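Local coordinates for alanine racemase (Enterococcus faecalis, PDB 3E6E), which belongs to the alanine racemase family of two-domain enzymes, pairing a TIM-barrel-like N-terminal domain with a mostly beta C-terminal domain, and assembles as a dimer, at residues Thr135-Lys149 with Gln184-Glu196. The protein carries 1 engineered substitution. Numbering follows the deposited sequence.
With DCS (D-[3-hydroxy-2-methyl-5-phosphonooxymethyl-pyridin-4-ylmethyl]-N,O-cycloserylamide), chain D.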
ATOM      1  N   THR A 135     -27.367  -2.513  12.799  1.00 23.37           N
ATOM      2  CA  THR A 135     -28.006  -3.578  13.557  1.00 23.87           C
ATOM      3  C   THR A 135     -27.005  -4.362  14.395  1.00 25.50           C
ATOM      4  O   THR A 135     -27.344  -5.356  15.042  1.00 25.64           O
ATOM      5  CB  THR A 135     -28.712  -4.533  12.580  1.00 23.84           C
ATOM      6  OG1 THR A 135     -27.759  -5.052  11.637  1.00 22.43           O
ATOM      7  CG2 THR A 135     -29.798  -3.779  11.814  1.00 21.68           C
ATOM      8  N   GLY A 136     -25.756  -3.906  14.381  1.00 26.61           N
ATOM      9  CA  GLY A 136     -24.624  -4.776  14.635  1.00 29.32           C
ATOM     10  C   GLY A 136     -23.433  -4.450  13.754  1.00 31.70           C
ATOM     11  O   GLY A 136     -23.554  -4.378  12.532  1.00 34.93           O
ATOM     12  N   MET A 137     -22.278  -4.253  14.380  1.00 31.14           N
ATOM     13  CA  MET A 137     -21.060  -3.917  13.652  1.00 31.06           C
ATOM     14  C   MET A 137     -20.676  -2.457  13.861  1.00 30.14           C
ATOM     15  O   MET A 137     -19.499  -2.101  13.814  1.00 32.55           O
ATOM     16  CB  MET A 137     -21.231  -4.208  12.159  1.00 30.32           C
ATOM     17  CG  MET A 137     -20.291  -3.418  11.262  1.00 32.95           C
ATOM     18  SD  MET A 137     -18.834  -4.364  10.778  1.00 33.36           S
ATOM     19  CE  MET A 137     -17.841  -3.086  10.011  1.00 33.22           C
ATOM     20  N   GLY A 138     -21.679  -1.615  14.093  1.00 27.10           N
ATOM     21  CA  GLY A 138     -21.458  -0.318  14.706  1.00 25.18           C
ATOM     22  C   GLY A 138     -20.455   0.523  13.941  1.00 24.62           C
ATOM     23  O   GLY A 138     -19.376   0.833  14.449  1.00 23.31           O
ATOM     24  N   ARG A 139     -20.810   0.892  12.715  1.00 26.83           N
ATOM     25  CA  ARG A 139     -20.029   1.853  11.948  1.00 28.20           C
ATOM     26  C   ARG A 139     -20.908   3.006  11.446  1.00 28.58           C
ATOM     27  O   ARG A 139     -20.584   4.165  11.679  1.00 29.38           O
ATOM     28  CB  ARG A 139     -19.331   1.163  10.771  1.00 28.58           C
ATOM     29  CG  ARG A 139     -20.283   0.430   9.868  1.00 32.58           C
ATOM     30  CD  ARG A 139     -19.806   0.487   8.441  1.00 32.20           C
ATOM     31  NE  ARG A 139     -18.548  -0.217   8.258  1.00 28.91           N
ATOM     32  CZ  ARG A 139     -18.325  -1.044   7.246  1.00 28.60           C
ATOM     33  NH1 ARG A 139     -19.279  -1.254   6.348  1.00 25.42           N
ATOM     34  NH2 ARG A 139     -17.160  -1.671   7.139  1.00 28.29           N
ATOM     35  N   ILE A 140     -22.003   2.694  10.750  1.00 28.92           N
ATOM     36  CA  ILE A 140     -22.933   3.719  10.249  1.00 28.81           C
ATOM     37  C   ILE A 140     -24.342   3.159  10.115  1.00 29.27           C
ATOM     38  O   ILE A 140     -24.524   1.945   9.980  1.00 30.06           O
ATOM     39  CB  ILE A 140     -22.567   4.254   8.848  1.00 28.08           C
ATOM     40  CG1 ILE A 140     -22.497   3.089   7.856  1.00 29.30           C
ATOM     41  CG2 ILE A 140     -21.299   5.074   8.906  1.00 26.40           C
ATOM     42  CD1 ILE A 140     -22.465   3.531   6.405  1.00 29.95           C
ATOM     43  N   GLY A 141     -25.331   4.052  10.132  1.00 29.68           N
ATOM     44  CA  GLY A 141     -26.713   3.630   9.980  1.00 29.68           C
ATOM     45  C   GLY A 141     -27.656   4.004  11.105  1.00 28.82           C
ATOM     46  O   GLY A 141     -27.223   4.393  12.193  1.00 27.80           O
ATOM     47  N   PHE A 142     -28.954   3.886  10.830  1.00 28.17           N
ATOM     48  CA  PHE A 142     -29.992   4.190  11.808  1.00 26.86           C
ATOM     49  C   PHE A 142     -30.019   3.076  12.832  1.00 25.79           C
ATOM     50  O   PHE A 142     -30.038   1.894  12.465  1.00 24.78           O
ATOM     51  CB  PHE A 142     -31.369   4.286  11.137  1.00 27.91           C
ATOM     52  CG  PHE A 142     -31.479   5.386  10.117  1.00 28.85           C
ATOM     53  CD1 PHE A 142     -31.493   5.095   8.757  1.00 28.12           C
ATOM     54  CD2 PHE A 142     -31.528   6.720  10.518  1.00 29.14           C
ATOM     55  CE1 PHE A 142     -31.547   6.115   7.810  1.00 28.65           C
ATOM     56  CE2 PHE A 142     -31.584   7.749   9.579  1.00 30.35           C
ATOM     57  CZ  PHE A 142     -31.592   7.446   8.222  1.00 29.55           C
ATOM     58  N   LEU A 143     -30.034   3.451  14.110  1.00 24.19           N
ATOM     59  CA  LEU A 143     -30.051   2.473  15.191  1.00 24.25           C
ATOM     60  C   LEU A 143     -31.403   1.807  15.495  1.00 25.25           C
ATOM     61  O   LEU A 143     -31.444   0.623  15.809  1.00 24.35           O
ATOM     62  CB  LEU A 143     -29.490   3.106  16.467  1.00 23.76           C
ATOM     63  CG  LEU A 143     -27.971   3.330  16.498  1.00 24.38           C
ATOM     64  CD1 LEU A 143     -27.544   4.203  15.333  1.00 26.40           C
ATOM     65  CD2 LEU A 143     -27.581   3.988  17.800  1.00 23.01           C
ATOM     66  N   THR A 144     -32.508   2.542  15.390  1.00 27.41           N
ATOM     67  CA  THR A 144     -33.825   1.969  15.705  1.00 28.41           C
ATOM     68  C   THR A 144     -34.841   1.938  14.570  1.00 29.78           C
ATOM     69  O   THR A 144     -34.741   2.706  13.615  1.00 30.31           O
ATOM     70  CB  THR A 144     -34.503   2.734  16.846  1.00 27.49           C
ATOM     71  OG1 THR A 144     -34.769   4.070  16.411  1.00 26.35           O
ATOM     72  CG2 THR A 144     -33.622   2.761  18.090  1.00 26.09           C
ATOM     73  N   PRO A 145     -35.851   1.054  14.683  1.00 31.44           N
ATOM     74  CA  PRO A 145     -36.936   0.871  13.706  1.00 33.01           C
ATOM     75  C   PRO A 145     -37.694   2.171  13.422  1.00 35.07           C
ATOM     76  O   PRO A 145     -37.881   2.555  12.262  1.00 34.77           O
ATOM     77  CB  PRO A 145     -37.840  -0.161  14.375  1.00 32.61           C
ATOM     78  CG  PRO A 145     -36.883  -0.960  15.207  1.00 33.00           C
ATOM     79  CD  PRO A 145     -35.996   0.103  15.800  1.00 31.38           C
ATOM     80  N   GLU A 146     -38.131   2.846  14.483  1.00 36.80           N
ATOM     81  CA  GLU A 146     -38.862   4.100  14.330  1.00 38.25           C
ATOM     82  C   GLU A 146     -38.031   5.125  13.575  1.00 37.62           C
ATOM     83  O   GLU A 146     -38.561   5.909  12.790  1.00 36.36           O
ATOM     84  CB  GLU A 146     -39.266   4.670  15.694  1.00 40.42           C
ATOM     85  CG  GLU A 146     -38.133   4.830  16.694  1.00 45.28           C
ATOM     86  CD  GLU A 146     -37.835   3.552  17.485  1.00 49.37           C
ATOM     87  OE1 GLU A 146     -37.103   3.651  18.500  1.00 50.86           O
ATOM     88  OE2 GLU A 146     -38.327   2.461  17.098  1.00 49.27           O
ATOM     89  N   GLU A 147     -36.725   5.111  13.818  1.00 37.34           N
ATOM     90  CA  GLU A 147     -35.814   6.031  13.158  1.00 37.23           C
ATOM     91  C   GLU A 147     -35.815   5.808  11.655  1.00 36.52           C
ATOM     92  O   GLU A 147     -35.787   6.763  10.874  1.00 35.50           O
ATOM     93  CB  GLU A 147     -34.395   5.848  13.696  1.00 38.66           C
ATOM     94  CG  GLU A 147     -34.125   6.618  14.963  1.00 40.92           C
ATOM     95  CD  GLU A 147     -32.658   6.587  15.367  1.00 43.87           C
ATOM     96  OE1 GLU A 147     -31.789   6.645  14.458  1.00 44.14           O
ATOM     97  OE2 GLU A 147     -32.376   6.529  16.592  1.00 43.22           O
ATOM     98  N   THR A 148     -35.842   4.544  11.252  1.00 35.18           N
ATOM     99  CA  THR A 148     -35.842   4.227   9.837  1.00 36.57           C
ATOM    100  C   THR A 148     -37.223   4.518   9.267  1.00 36.76           C
ATOM    101  O   THR A 148     -37.349   4.960   8.122  1.00 37.19           O
ATOM    102  CB  THR A 148     -35.470   2.753   9.589  1.00 36.31           C
ATOM    103  OG1 THR A 148     -36.648   1.946   9.599  1.00 37.66           O
ATOM    104  CG2 THR A 148     -34.526   2.266  10.671  1.00 36.73           C
ATOM    105  N   LYS A 149     -38.252   4.273  10.078  1.00 37.27           N
ATOM    106  CA  LYS A 149     -39.637   4.535   9.686  1.00 37.33           C
ATOM    107  C   LYS A 149     -39.751   6.007   9.344  1.00 36.68           C
ATOM    108  O   LYS A 149     -40.376   6.377   8.355  1.00 37.94           O
ATOM    109  CB  LYS A 149     -40.593   4.217  10.836  1.00 39.16           C
ATOM    110  CG  LYS A 149     -42.007   4.760  10.651  1.00 39.51           C
ATOM    111  CD  LYS A 149     -42.806   3.967   9.633  1.00 40.63           C
ATOM    112  CE  LYS A 149     -44.063   3.381  10.273  1.00 41.37           C
ATOM    113  NZ  LYS A 149     -44.875   4.433  10.951  1.00 41.20           N
ATOM    114  N   GLN A 184     -28.298  -9.722  14.771  1.00 24.99           N
ATOM    115  CA  GLN A 184     -28.412  -8.679  13.756  1.00 24.77           C
ATOM    116  C   GLN A 184     -29.594  -8.957  12.851  1.00 23.67           C
ATOM    117  O   GLN A 184     -30.356  -8.058  12.532  1.00 23.59           O
ATOM    118  CB  GLN A 184     -27.129  -8.561  12.924  1.00 23.70           C
ATOM    119  CG  GLN A 184     -25.954  -7.969  13.700  1.00 23.55           C
ATOM    120  CD  GLN A 184     -24.775  -7.639  12.815  1.00 22.67           C
ATOM    121  OE1 GLN A 184     -24.855  -6.757  11.959  1.00 19.90           O
ATOM    122  NE2 GLN A 184     -23.667  -8.348  13.018  1.00 21.34           N
ATOM    123  N   ALA A 185     -29.753 -10.209  12.448  1.00 23.63           N
ATOM    124  CA  ALA A 185     -30.868 -10.570  11.591  1.00 24.39           C
ATOM    125  C   ALA A 185     -32.177 -10.165  12.281  1.00 24.93           C
ATOM    126  O   ALA A 185     -33.083  -9.603  11.653  1.00 23.75           O
ATOM    127  CB  ALA A 185     -30.846 -12.065  11.318  1.00 23.88           C
ATOM    128  N   GLY A 186     -32.257 -10.447  13.579  1.00 25.20           N
ATOM    129  CA  GLY A 186     -33.437 -10.096  14.340  1.00 25.40           C
ATOM    130  C   GLY A 186     -33.737  -8.607  14.266  1.00 26.16           C
ATOM    131  O   GLY A 186     -34.811  -8.213  13.817  1.00 27.13           O
ATOM    132  N   ARG A 187     -32.790  -7.778  14.693  1.00 25.77           N
ATOM    133  CA  ARG A 187     -32.966  -6.332  14.669  1.00 24.56           C
ATOM    134  C   ARG A 187     -33.371  -5.820  13.289  1.00 24.57           C
ATOM    135  O   ARG A 187     -34.111  -4.845  13.177  1.00 25.21           O
ATOM    136  CB  ARG A 187     -31.679  -5.619  15.107  1.00 24.74           C
ATOM    137  CG  ARG A 187     -31.269  -5.815  16.571  1.00 26.54           C
ATOM    138  CD  ARG A 187     -29.993  -5.025  16.889  1.00 28.93           C
ATOM    139  NE  ARG A 187     -29.510  -5.245  18.255  1.00 32.66           N
ATOM    140  CZ  ARG A 187     -28.418  -4.675  18.771  1.00 32.63           C
ATOM    141  NH1 ARG A 187     -27.686  -3.846  18.035  1.00 33.53           N
ATOM    142  NH2 ARG A 187     -28.066  -4.921  20.027  1.00 29.02           N
ATOM    143  N   PHE A 188     -32.889  -6.468  12.235  1.00 23.77           N
ATOM    144  CA  PHE A 188     -33.224  -6.024  10.891  1.00 22.30           C
ATOM    145  C   PHE A 188     -34.617  -6.482  10.506  1.00 24.66           C
ATOM    146  O   PHE A 188     -35.208  -5.964   9.556  1.00 26.81           O
ATOM    147  CB  PHE A 188     -32.218  -6.547   9.865  1.00 17.83           C
ATOM    148  CG  PHE A 188     -32.382  -5.935   8.501  1.00 13.68           C
ATOM    149  CD1 PHE A 188     -32.124  -4.584   8.297  1.00 12.28           C
ATOM    150  CD2 PHE A 188     -32.822  -6.695   7.435  1.00 10.35           C
ATOM    151  CE1 PHE A 188     -32.305  -4.006   7.048  1.00 13.01           C
ATOM    152  CE2 PHE A 188     -33.006  -6.129   6.187  1.00  9.24           C
ATOM    153  CZ  PHE A 188     -32.750  -4.787   5.990  1.00 11.12           C
ATOM    154  N   LYS A 189     -35.137  -7.472  11.224  1.00 26.01           N
ATOM    155  CA  LYS A 189     -36.481  -7.949  10.939  1.00 26.58           C
ATOM    156  C   LYS A 189     -37.416  -6.883  11.492  1.00 27.73           C
ATOM    157  O   LYS A 189     -38.354  -6.450  10.824  1.00 28.36           O
ATOM    158  CB  LYS A 189     -36.755  -9.295  11.614  1.00 26.18           C
ATOM    159  CG  LYS A 189     -37.932 -10.029  10.995  1.00 29.23           C
ATOM    160  CD  LYS A 189     -38.283 -11.357  11.677  1.00 32.80           C
ATOM    161  CE  LYS A 189     -37.254 -12.466  11.419  1.00 37.44           C
ATOM    162  NZ  LYS A 189     -36.068 -12.463  12.348  1.00 37.78           N
ATOM    163  N   ALA A 190     -37.121  -6.436  12.709  1.00 27.37           N
ATOM    164  CA  ALA A 190     -37.915  -5.415  13.371  1.00 28.30           C
ATOM    165  C   ALA A 190     -38.031  -4.185  12.490  1.00 29.63           C
ATOM    166  O   ALA A 190     -39.129  -3.683  12.240  1.00 29.23           O
ATOM    167  CB  ALA A 190     -37.274  -5.043  14.694  1.00 28.14           C
ATOM    168  N   VAL A 191     -36.897  -3.721  12.010  1.00 20.00           N
ATOM    169  CA  VAL A 191     -36.817  -2.529  11.174  1.00 20.00           C
ATOM    170  C   VAL A 191     -37.797  -2.607  10.009  1.00 20.00           C
ATOM    171  O   VAL A 191     -38.581  -1.663   9.783  1.00 29.84           O
ATOM    172  CB  VAL A 191     -35.395  -2.320  10.622  1.00 20.00           C
ATOM    173  CG1 VAL A 191     -35.360  -1.131   9.675  1.00 20.00           C
ATOM    174  CG2 VAL A 191     -34.404  -2.133  11.760  1.00 20.00           C
ATOM    175  N   LEU A 192     -37.717  -3.674   9.240  1.00 30.51           N
ATOM    176  CA  LEU A 192     -38.579  -3.861   8.084  1.00 30.16           C
ATOM    177  C   LEU A 192     -40.021  -4.111   8.511  1.00 30.42           C
ATOM    178  O   LEU A 192     -40.948  -3.962   7.705  1.00 29.66           O
ATOM    179  CB  LEU A 192     -38.085  -5.042   7.235  1.00 29.07           C
ATOM    180  CG  LEU A 192     -36.669  -4.953   6.656  1.00 29.19           C
ATOM    181  CD1 LEU A 192     -36.423  -6.135   5.735  1.00 28.10           C
ATOM    182  CD2 LEU A 192     -36.504  -3.657   5.892  1.00 27.92           C
ATOM    183  N   ALA A 193     -40.195  -4.477   9.782  1.00 29.59           N
ATOM    184  CA  ALA A 193     -41.508  -4.794  10.348  1.00 29.34           C
ATOM    185  C   ALA A 193     -42.452  -3.601  10.525  1.00 29.79           C
ATOM    186  O   ALA A 193     -43.675  -3.753  10.566  1.00 30.43           O
ATOM    187  CB  ALA A 193     -41.329  -5.511  11.686  1.00 27.97           C
ATOM    188  N   VAL A 194     -41.894  -2.409  10.626  1.00 29.41           N
ATOM    189  CA  VAL A 194     -42.731  -1.251  10.808  1.00 30.15           C
ATOM    190  C   VAL A 194     -42.970  -0.508   9.500  1.00 31.33           C
ATOM    191  O   VAL A 194     -43.747   0.438   9.446  1.00 32.76           O
ATOM    192  CB  VAL A 194     -42.120  -0.317  11.842  1.00 29.58           C
ATOM    193  CG1 VAL A 194     -43.128   0.760  12.219  1.00 32.57           C
ATOM    194  CG2 VAL A 194     -41.713  -1.121  13.069  1.00 27.12           C
ATOM    195  N   LEU A 195     -42.317  -0.947   8.434  1.00 33.22           N
ATOM    196  CA  LEU A 195     -42.493  -0.307   7.139  1.00 34.93           C
ATOM    197  C   LEU A 195     -43.556  -1.047   6.353  1.00 37.46           C
ATOM    198  O   LEU A 195     -43.341  -2.180   5.926  1.00 38.50           O
ATOM    199  CB  LEU A 195     -41.191  -0.340   6.344  1.00 32.82           C
ATOM    200  CG  LEU A 195     -39.914   0.155   7.009  1.00 31.94           C
ATOM    201  CD1 LEU A 195     -38.777   0.078   6.002  1.00 32.64           C
ATOM    202  CD2 LEU A 195     -40.094   1.568   7.495  1.00 30.24           C
ATOM    203  N   GLU A 196     -44.710  -0.432   6.157  1.00 40.67           N
ATOM    204  CA  GLU A 196     -45.741  -1.110   5.383  1.00 44.20           C
ATOM    205  C   GLU A 196     -45.404  -0.865   3.918  1.00 44.85           C
ATOM    206  O   GLU A 196     -46.159  -0.212   3.201  1.00 46.27           O
ATOM    207  CB  GLU A 196     -47.139  -0.565   5.710  1.00 45.72           C
ATOM    208  CG  GLU A 196     -47.620  -0.789   7.161  1.00 49.13           C
ATOM    209  CD  GLU A 196     -47.600  -2.260   7.614  1.00 50.57           C
ATOM    210  OE1 GLU A 196     -47.888  -3.164   6.795  1.00 50.40           O
ATOM    211  OE2 GLU A 196     -47.315  -2.509   8.810  1.00 50.54           O
TER
HETATM  212  N1  DCS D 372     -21.276  -4.592   1.948  1.00 29.63           N
HETATM  213  C2  DCS D 372     -20.708  -3.534   2.731  1.00 29.64           C
HETATM  214  C2A DCS D 372     -21.584  -2.463   3.352  1.00 31.69           C
HETATM  215  C3  DCS D 372     -19.320  -3.532   2.903  1.00 29.97           C
HETATM  216  O3  DCS D 372     -18.704  -2.569   3.624  1.00 30.58           O
HETATM  217  C4  DCS D 372     -18.535  -4.588   2.284  1.00 30.89           C
HETATM  218  C4A DCS D 372     -17.030  -4.603   2.469  1.00 34.27           C
HETATM  219  C5  DCS D 372     -19.217  -5.624   1.505  1.00 28.15           C
HETATM  220  C6  DCS D 372     -20.559  -5.595   1.358  1.00 28.49           C
HETATM  221  C5A DCS D 372     -18.492  -6.763   0.832  1.00 26.89           C
HETATM  222  O4P DCS D 372     -17.937  -7.610   1.842  1.00 27.14           O
HETATM  223  P   DCS D 372     -17.091  -8.932   1.574  1.00 25.04           P
HETATM  224  O1P DCS D 372     -17.965  -9.845   0.862  1.00 26.02           O
HETATM  225  O2P DCS D 372     -15.905  -8.584   0.798  1.00 24.66           O
HETATM  226  O3P DCS D 372     -16.722  -9.487   2.872  1.00 25.99           O
HETATM  227  N   DCS D 372     -16.682  -4.659   3.946  1.00 37.03           N
HETATM  228  CA  DCS D 372     -15.345  -4.681   4.370  1.00 37.37           C
HETATM  229  C   DCS D 372     -14.638  -3.580   4.936  1.00 38.21           C
HETATM  230  O   DCS D 372     -15.132  -2.322   5.123  1.00 39.09           O
HETATM  231  ND  DCS D 372     -13.429  -3.978   5.251  1.00 37.84           N
HETATM  232  OG  DCS D 372     -13.302  -5.309   4.910  1.00 37.75           O
HETATM  233  CB  DCS D 372     -14.468  -5.729   4.374  1.00 38.26           C
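Two neighbouring outer helices of the TIM-barrel-like N-terminal domain, 145-158 and 179-193, meet where Pro145 and Thr148 lie on Val191, while the loop after strand 129-132 runs over the second helix at Thr135. The axes of 145-149 and 184-193 approach to 8.5 Å at 40°. In the first helical turn, the Pro145 ring sets CG against Ala190 CB (4.1 Å) and CB against Val194 CG2. Thr148 turns OG1 back between its own N and carbonyl carbon (chi1 89°), where it donates to a lone pair of Pro145 O, in the carbonyl plane, at 3.0 Å. That oxygen also accepts from Lys149 N, and Thr148 OG1, thus tied down, lies 3.3 Å from Val191 CG1. The bent Lys149 chain crosses Val194, bringing CE to 3.4 Å from Val194 CG1. Along the loop, Thr135 O rests on the aliphatic part of extended Arg187, whose guanidinium continues to a salt bridge with Glu263 of the second subunit. Thr135 OG1 and Thr168 OG1 are hydrogen-bonded. Arg139 reaches the ligand DCS, with NH1 donating to O3 (3.1 Å, 160°) and NH2 more weakly to O. Back at the helix, Thr135 CG2 sits at the edge of the Phe188 ring, 4.2 Å from Phe188 CB.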